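Local coordinates for DBF2 kinase activator protein MOB1 (Saccharomyces cerevisiae, PDB 2HJN) that binds and activates the Dbf2 protein kinase, allowing its phosphorylation by Cdc15 in the mitotic exit network of late anaphase, at residues A[24-32]-A[137-148]. Numbering follows the deposited sequence.
Sequences FNYTPSHQK and ECLMRWCQDQFD
Y26 and E137 bring the backbones closest, 5.3 Å between CA atoms, where the extended, irregular segment 24-32 starts along helix 132-147; it then follows the helix in the same direction, Q31 lying 6.9 Å from Q144 by CA. E137 OE1 accepts a hydrogen bond from T27 N nearly along its C-O axis (3.0 Å), while OE2 holds R141 NH1 in a salt bridge. R141, bent at chi2 and chi3, gives NH2 to Y26 OH (3.0 Å), which lies in the guanidinium plane, and a weak NH1 bond to T27 O; the Y26 hydroxyl also pairs with N91, and its side chain crosses that of M140 at about a right angle, CE1 packing on CG. Q144 NE2 serves both S29 OG (2.9 Å) and Q31 OE1 (3.3 Å), and its OE1 takes R141 NE. A leucine here has no amide, and would probably leave S29 OG without this donor and R141 NE without its acceptor. Bent at chi2 (69°), Q31 crosses F147 and sends NE2 to D148 OD1 (3.0 Å); a water joins Q31 OE1 to D148 OD2. This N-terminal segment bridges helices 132-147 and 75-97, Y26 about 9 Å (side chain) from the zinc ion, H30 bonding E194 of the homodimer's second subunit.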
ATOM      1  N   PHE A  24       1.427  10.192 -16.151  1.00 32.23           N
ATOM      2  CA  PHE A  24       2.335  11.080 -15.428  1.00 30.37           C
ATOM      3  C   PHE A  24       2.132  11.110 -13.906  1.00 28.21           C
ATOM      4  O   PHE A  24       2.569  12.078 -13.283  1.00 28.56           O
ATOM      5  CB  PHE A  24       2.287  12.505 -16.039  1.00 31.14           C
ATOM      6  CG  PHE A  24       2.449  12.514 -17.552  1.00 32.18           C
ATOM      7  CD1 PHE A  24       3.696  12.236 -18.134  1.00 32.85           C
ATOM      8  CD2 PHE A  24       1.350  12.753 -18.380  1.00 33.69           C
ATOM      9  CE1 PHE A  24       3.849  12.185 -19.539  1.00 37.19           C
ATOM     10  CE2 PHE A  24       1.480  12.729 -19.781  1.00 32.81           C
ATOM     11  CZ  PHE A  24       2.726  12.443 -20.359  1.00 35.19           C
ATOM     12  N   ASN A  25       1.521  10.055 -13.334  1.00 24.63           N
ATOM     13  CA  ASN A  25       1.512   9.779 -11.891  1.00 22.26           C
ATOM     14  C   ASN A  25       2.817   9.119 -11.420  1.00 20.12           C
ATOM     15  O   ASN A  25       3.518   8.496 -12.194  1.00 19.85           O
ATOM     16  CB  ASN A  25       0.336   8.846 -11.502  1.00 21.63           C
ATOM     17  CG  ASN A  25      -1.000   9.345 -11.981  1.00 25.42           C
ATOM     18  OD1 ASN A  25      -1.174  10.531 -12.314  1.00 27.29           O
ATOM     19  ND2 ASN A  25      -1.963   8.425 -12.056  1.00 27.52           N
ATOM     20  N   TYR A  26       3.098   9.195 -10.123  1.00 18.26           N
ATOM     21  CA  TYR A  26       4.260   8.534  -9.530  1.00 15.07           C
ATOM     22  C   TYR A  26       4.233   7.010  -9.835  1.00 14.98           C
ATOM     23  O   TYR A  26       3.185   6.375  -9.677  1.00 12.82           O
ATOM     24  CB  TYR A  26       4.277   8.780  -8.009  1.00 13.69           C
ATOM     25  CG  TYR A  26       5.382   8.001  -7.300  1.00 14.34           C
ATOM     26  CD1 TYR A  26       6.729   8.272  -7.566  1.00 13.63           C
ATOM     27  CD2 TYR A  26       5.088   6.956  -6.414  1.00 11.58           C
ATOM     28  CE1 TYR A  26       7.773   7.523  -6.958  1.00 13.28           C
ATOM     29  CE2 TYR A  26       6.151   6.211  -5.785  1.00 13.02           C
ATOM     30  CZ  TYR A  26       7.466   6.502  -6.078  1.00 14.01           C
ATOM     31  OH  TYR A  26       8.516   5.824  -5.488  1.00 16.66           O
ATOM     32  N   THR A  27       5.363   6.498 -10.364  1.00 15.09           N
ATOM     33  CA  THR A  27       5.624   5.043 -10.518  1.00 15.92           C
ATOM     34  C   THR A  27       6.418   4.441  -9.331  1.00 14.77           C
ATOM     35  O   THR A  27       7.567   4.791  -9.087  1.00 14.97           O
ATOM     36  CB  THR A  27       6.346   4.717 -11.880  1.00 17.34           C
ATOM     37  OG1 THR A  27       5.613   5.308 -12.960  1.00 19.00           O
ATOM     38  CG2 THR A  27       6.405   3.183 -12.124  1.00 16.98           C
ATOM     39  N   PRO A  28       5.787   3.530  -8.546  1.00 15.11           N
ATOM     40  CA  PRO A  28       6.574   2.981  -7.441  1.00 14.08           C
ATOM     41  C   PRO A  28       7.740   2.092  -7.895  1.00 15.38           C
ATOM     42  O   PRO A  28       7.712   1.543  -8.983  1.00 14.86           O
ATOM     43  CB  PRO A  28       5.512   2.219  -6.594  1.00 15.12           C
ATOM     44  CG  PRO A  28       4.130   2.835  -7.049  1.00 14.06           C
ATOM     45  CD  PRO A  28       4.402   3.023  -8.549  1.00 14.88           C
ATOM     46  N   SER A  29       8.801   2.043  -7.097  1.00 14.64           N
ATOM     47  CA  SER A  29       9.916   1.127  -7.235  1.00 15.64           C
ATOM     48  C   SER A  29      10.452   0.815  -5.825  1.00 15.82           C
ATOM     49  O   SER A  29      10.897   1.698  -5.108  1.00 17.07           O
ATOM     50  CB  SER A  29      11.080   1.706  -8.069  1.00 16.28           C
ATOM     51  OG  SER A  29      12.173   0.771  -8.176  1.00 14.73           O
ATOM     52  N   HIS A  30      10.411  -0.450  -5.436  1.00 15.62           N
ATOM     53  CA  HIS A  30      10.990  -0.925  -4.208  1.00 16.89           C
ATOM     54  C   HIS A  30      12.534  -0.990  -4.331  1.00 17.66           C
ATOM     55  O   HIS A  30      13.084  -1.383  -5.379  1.00 18.63           O
ATOM     56  CB  HIS A  30      10.412  -2.339  -3.931  1.00 18.73           C
ATOM     57  CG  HIS A  30      10.803  -2.915  -2.606  1.00 19.64           C
ATOM     58  ND1 HIS A  30      11.689  -3.960  -2.492  1.00 20.94           N
ATOM     59  CD2 HIS A  30      10.387  -2.626  -1.345  1.00 22.17           C
ATOM     60  CE1 HIS A  30      11.834  -4.268  -1.212  1.00 20.85           C
ATOM     61  NE2 HIS A  30      11.064  -3.472  -0.496  1.00 21.32           N
ATOM     62  N   GLN A  31      13.210  -0.677  -3.235  1.00 15.81           N
ATOM     63  CA  GLN A  31      14.665  -0.724  -3.118  1.00 15.89           C
ATOM     64  C   GLN A  31      15.102  -1.952  -2.311  1.00 15.80           C
ATOM     65  O   GLN A  31      14.606  -2.209  -1.225  1.00 14.79           O
ATOM     66  CB  GLN A  31      15.218   0.539  -2.436  1.00 15.12           C
ATOM     67  CG  GLN A  31      16.764   0.616  -2.350  1.00 16.11           C
ATOM     68  CD  GLN A  31      17.447   0.803  -3.656  1.00 15.54           C
ATOM     69  OE1 GLN A  31      16.863   1.314  -4.632  1.00 16.79           O
ATOM     70  NE2 GLN A  31      18.707   0.371  -3.720  1.00 14.10           N
ATOM     71  N   LYS A  32      16.014  -2.721  -2.868  1.00 17.78           N
ATOM     72  CA  LYS A  32      16.556  -3.865  -2.132  1.00 21.69           C
ATOM     73  C   LYS A  32      17.220  -3.427  -0.798  1.00 22.69           C
ATOM     74  O   LYS A  32      17.894  -2.374  -0.726  1.00 21.89           O
ATOM     75  CB  LYS A  32      17.509  -4.703  -3.028  1.00 21.90           C
ATOM     76  CG  LYS A  32      18.851  -4.066  -3.292  1.00 27.03           C
ATOM     77  CD  LYS A  32      19.962  -5.124  -3.272  1.00 32.56           C
ATOM     78  CE  LYS A  32      21.312  -4.469  -3.077  1.00 36.36           C
ATOM     79  NZ  LYS A  32      22.401  -5.509  -3.110  1.00 39.10           N
ATOM     80  N   GLU A 137       8.379  11.620  -8.231  1.00 14.29           N
ATOM     81  CA  GLU A 137       9.097  10.764  -9.146  1.00 13.15           C
ATOM     82  C   GLU A 137      10.589  11.056  -9.203  1.00 13.27           C
ATOM     83  O   GLU A 137      11.400  10.145  -9.027  1.00 11.67           O
ATOM     84  CB  GLU A 137       8.444  10.821 -10.553  1.00 15.04           C
ATOM     85  CG  GLU A 137       9.118   9.961 -11.622  1.00 16.66           C
ATOM     86  CD  GLU A 137       8.844   8.472 -11.487  1.00 20.32           C
ATOM     87  OE1 GLU A 137       7.731   8.135 -11.086  1.00 23.01           O
ATOM     88  OE2 GLU A 137       9.722   7.626 -11.819  1.00 19.67           O
ATOM     89  N   CYS A 138      10.959  12.311  -9.504  1.00 13.99           N
ATOM     90  CA  CYS A 138      12.360  12.747  -9.596  1.00 13.88           C
ATOM     91  C   CYS A 138      13.114  12.496  -8.285  1.00 14.40           C
ATOM     92  O   CYS A 138      14.266  12.022  -8.293  1.00 15.57           O
ATOM     93  CB  CYS A 138      12.394  14.258  -9.906  1.00 13.97           C
ATOM     94  SG  CYS A 138      11.936  14.700 -11.645  1.00 20.77           S
ATOM     95  N   LEU A 139      12.498  12.885  -7.161  1.00 13.84           N
ATOM     96  CA  LEU A 139      13.114  12.742  -5.856  1.00 13.89           C
ATOM     97  C   LEU A 139      13.370  11.294  -5.523  1.00 13.10           C
ATOM     98  O   LEU A 139      14.473  10.972  -5.077  1.00 13.12           O
ATOM     99  CB  LEU A 139      12.287  13.361  -4.711  1.00 14.49           C
ATOM    100  CG  LEU A 139      12.682  13.265  -3.230  1.00 16.21           C
ATOM    101  CD1 LEU A 139      11.929  14.327  -2.412  1.00 19.57           C
ATOM    102  CD2 LEU A 139      12.287  11.989  -2.578  1.00 20.93           C
HETATM  103  N   MSE A 140      12.354  10.444  -5.665  1.00 12.55           N
HETATM  104  CA  MSE A 140      12.486   9.007  -5.303  1.00 13.00           C
HETATM  105  C   MSE A 140      13.492   8.306  -6.203  1.00 13.46           C
HETATM  106  O   MSE A 140      14.293   7.525  -5.712  1.00 14.65           O
HETATM  107  CB  MSE A 140      11.147   8.290  -5.392  1.00 12.43           C
HETATM  108  CG  MSE A 140      10.108   8.838  -4.410  1.00 13.90           C
HETATM  109 SE   MSE A 140      10.564   8.620  -2.470  1.00 18.39          SE
HETATM  110  CE  MSE A 140       9.663   6.900  -2.318  1.00 17.25           C
ATOM    111  N   ARG A 141      13.456   8.561  -7.515  1.00 14.64           N
ATOM    112  CA  ARG A 141      14.475   8.005  -8.445  1.00 15.46           C
ATOM    113  C   ARG A 141      15.886   8.520  -8.091  1.00 15.22           C
ATOM    114  O   ARG A 141      16.845   7.798  -8.233  1.00 15.01           O
ATOM    115  CB  ARG A 141      14.182   8.337  -9.935  1.00 15.79           C
ATOM    116  CG  ARG A 141      12.973   7.590 -10.626  1.00 17.13           C
ATOM    117  CD  ARG A 141      12.840   6.055 -10.383  1.00 16.31           C
ATOM    118  NE  ARG A 141      12.344   5.669  -9.042  1.00 15.06           N
ATOM    119  CZ  ARG A 141      11.095   5.744  -8.608  1.00 12.31           C
ATOM    120  NH1 ARG A 141      10.113   6.237  -9.349  1.00 13.00           N
ATOM    121  NH2 ARG A 141      10.822   5.338  -7.380  1.00 13.98           N
ATOM    122  N   TRP A 142      15.991   9.771  -7.654  1.00 15.25           N
ATOM    123  CA  TRP A 142      17.294  10.308  -7.158  1.00 16.25           C
ATOM    124  C   TRP A 142      17.784   9.539  -5.893  1.00 15.83           C
ATOM    125  O   TRP A 142      18.995   9.218  -5.756  1.00 14.29           O
ATOM    126  CB  TRP A 142      17.231  11.835  -6.912  1.00 15.63           C
ATOM    127  CG  TRP A 142      18.512  12.384  -6.312  1.00 16.57           C
ATOM    128  CD1 TRP A 142      19.632  12.810  -6.970  1.00 17.72           C
ATOM    129  CD2 TRP A 142      18.773  12.527  -4.928  1.00 18.62           C
ATOM    130  NE1 TRP A 142      20.584  13.250  -6.060  1.00 18.81           N
ATOM    131  CE2 TRP A 142      20.083  13.067  -4.794  1.00 17.73           C
ATOM    132  CE3 TRP A 142      18.007  12.300  -3.773  1.00 13.03           C
ATOM    133  CZ2 TRP A 142      20.659  13.321  -3.551  1.00 17.60           C
ATOM    134  CZ3 TRP A 142      18.612  12.528  -2.516  1.00 15.38           C
ATOM    135  CH2 TRP A 142      19.904  13.066  -2.423  1.00 17.37           C
ATOM    136  N   CYS A 143      16.859   9.237  -4.972  1.00 15.33           N
ATOM    137  CA  CYS A 143      17.244   8.452  -3.785  1.00 15.37           C
ATOM    138  C   CYS A 143      17.803   7.071  -4.162  1.00 15.21           C
ATOM    139  O   CYS A 143      18.813   6.641  -3.594  1.00 14.85           O
ATOM    140  CB  CYS A 143      16.071   8.308  -2.791  1.00 15.35           C
ATOM    141  SG  CYS A 143      15.608   9.838  -1.986  1.00 16.49           S
ATOM    142  N   GLN A 144      17.114   6.370  -5.066  1.00 15.46           N
ATOM    143  CA  GLN A 144      17.569   5.068  -5.563  1.00 16.06           C
ATOM    144  C   GLN A 144      18.945   5.144  -6.224  1.00 16.08           C
ATOM    145  O   GLN A 144      19.765   4.252  -6.030  1.00 14.55           O
ATOM    146  CB  GLN A 144      16.547   4.420  -6.531  1.00 16.05           C
ATOM    147  CG  GLN A 144      15.224   4.071  -5.860  1.00 13.22           C
ATOM    148  CD  GLN A 144      14.344   3.252  -6.741  1.00 17.81           C
ATOM    149  OE1 GLN A 144      13.791   3.772  -7.721  1.00 13.47           O
ATOM    150  NE2 GLN A 144      14.229   1.936  -6.433  1.00 16.07           N
ATOM    151  N   ASP A 145      19.189   6.189  -7.017  1.00 15.97           N
ATOM    152  CA  ASP A 145      20.512   6.418  -7.564  1.00 17.21           C
ATOM    153  C   ASP A 145      21.577   6.596  -6.482  1.00 17.53           C
ATOM    154  O   ASP A 145      22.702   6.138  -6.669  1.00 16.79           O
ATOM    155  CB  ASP A 145      20.548   7.581  -8.581  1.00 17.71           C
ATOM    156  CG  ASP A 145      19.731   7.295  -9.853  1.00 20.69           C
ATOM    157  OD1 ASP A 145      19.488   6.107 -10.209  1.00 23.15           O
ATOM    158  OD2 ASP A 145      19.332   8.282 -10.504  1.00 26.04           O
ATOM    159  N   GLN A 146      21.257   7.223  -5.339  1.00 17.06           N
ATOM    160  CA  GLN A 146      22.265   7.282  -4.255  1.00 17.72           C
ATOM    161  C   GLN A 146      22.439   5.895  -3.633  1.00 17.70           C
ATOM    162  O   GLN A 146      23.574   5.462  -3.425  1.00 17.89           O
ATOM    163  CB  GLN A 146      21.904   8.313  -3.165  1.00 18.22           C
ATOM    164  CG  GLN A 146      21.492   9.705  -3.680  1.00 19.82           C
ATOM    165  CD  GLN A 146      22.362  10.260  -4.865  1.00 27.69           C
ATOM    166  OE1 GLN A 146      23.498  10.704  -4.641  1.00 24.58           O
ATOM    167  NE2 GLN A 146      21.786  10.292  -6.112  1.00 25.86           N
ATOM    168  N   PHE A 147      21.328   5.181  -3.356  1.00 16.29           N
ATOM    169  CA  PHE A 147      21.439   3.828  -2.733  1.00 16.10           C
ATOM    170  C   PHE A 147      22.272   2.897  -3.628  1.00 16.77           C
ATOM    171  O   PHE A 147      22.977   1.991  -3.154  1.00 15.90           O
ATOM    172  CB  PHE A 147      20.049   3.189  -2.466  1.00 14.77           C
ATOM    173  CG  PHE A 147      19.154   3.972  -1.532  1.00 13.55           C
ATOM    174  CD1 PHE A 147      17.782   4.106  -1.812  1.00 13.16           C
ATOM    175  CD2 PHE A 147      19.667   4.611  -0.391  1.00 15.88           C
ATOM    176  CE1 PHE A 147      16.936   4.838  -0.967  1.00 12.67           C
ATOM    177  CE2 PHE A 147      18.823   5.360   0.463  1.00 16.87           C
ATOM    178  CZ  PHE A 147      17.421   5.459   0.160  1.00 13.41           C
ATOM    179  N   ASP A 148      22.189   3.117  -4.937  1.00 18.20           N
ATOM    180  CA  ASP A 148      22.810   2.180  -5.910  1.00 19.93           C
ATOM    181  C   ASP A 148      24.276   2.577  -6.244  1.00 20.69           C
ATOM    182  O   ASP A 148      24.971   1.899  -7.028  1.00 21.63           O
ATOM    183  CB  ASP A 148      21.972   2.127  -7.190  1.00 18.89           C
ATOM    184  CG  ASP A 148      20.730   1.256  -7.059  1.00 22.09           C
ATOM    185  OD1 ASP A 148      20.572   0.502  -6.067  1.00 23.61           O
ATOM    186  OD2 ASP A 148      19.901   1.309  -7.978  1.00 24.23           O
TER
HETATM  187  O   HOH W   1      17.426   0.588  -7.191  1.00 21.79           O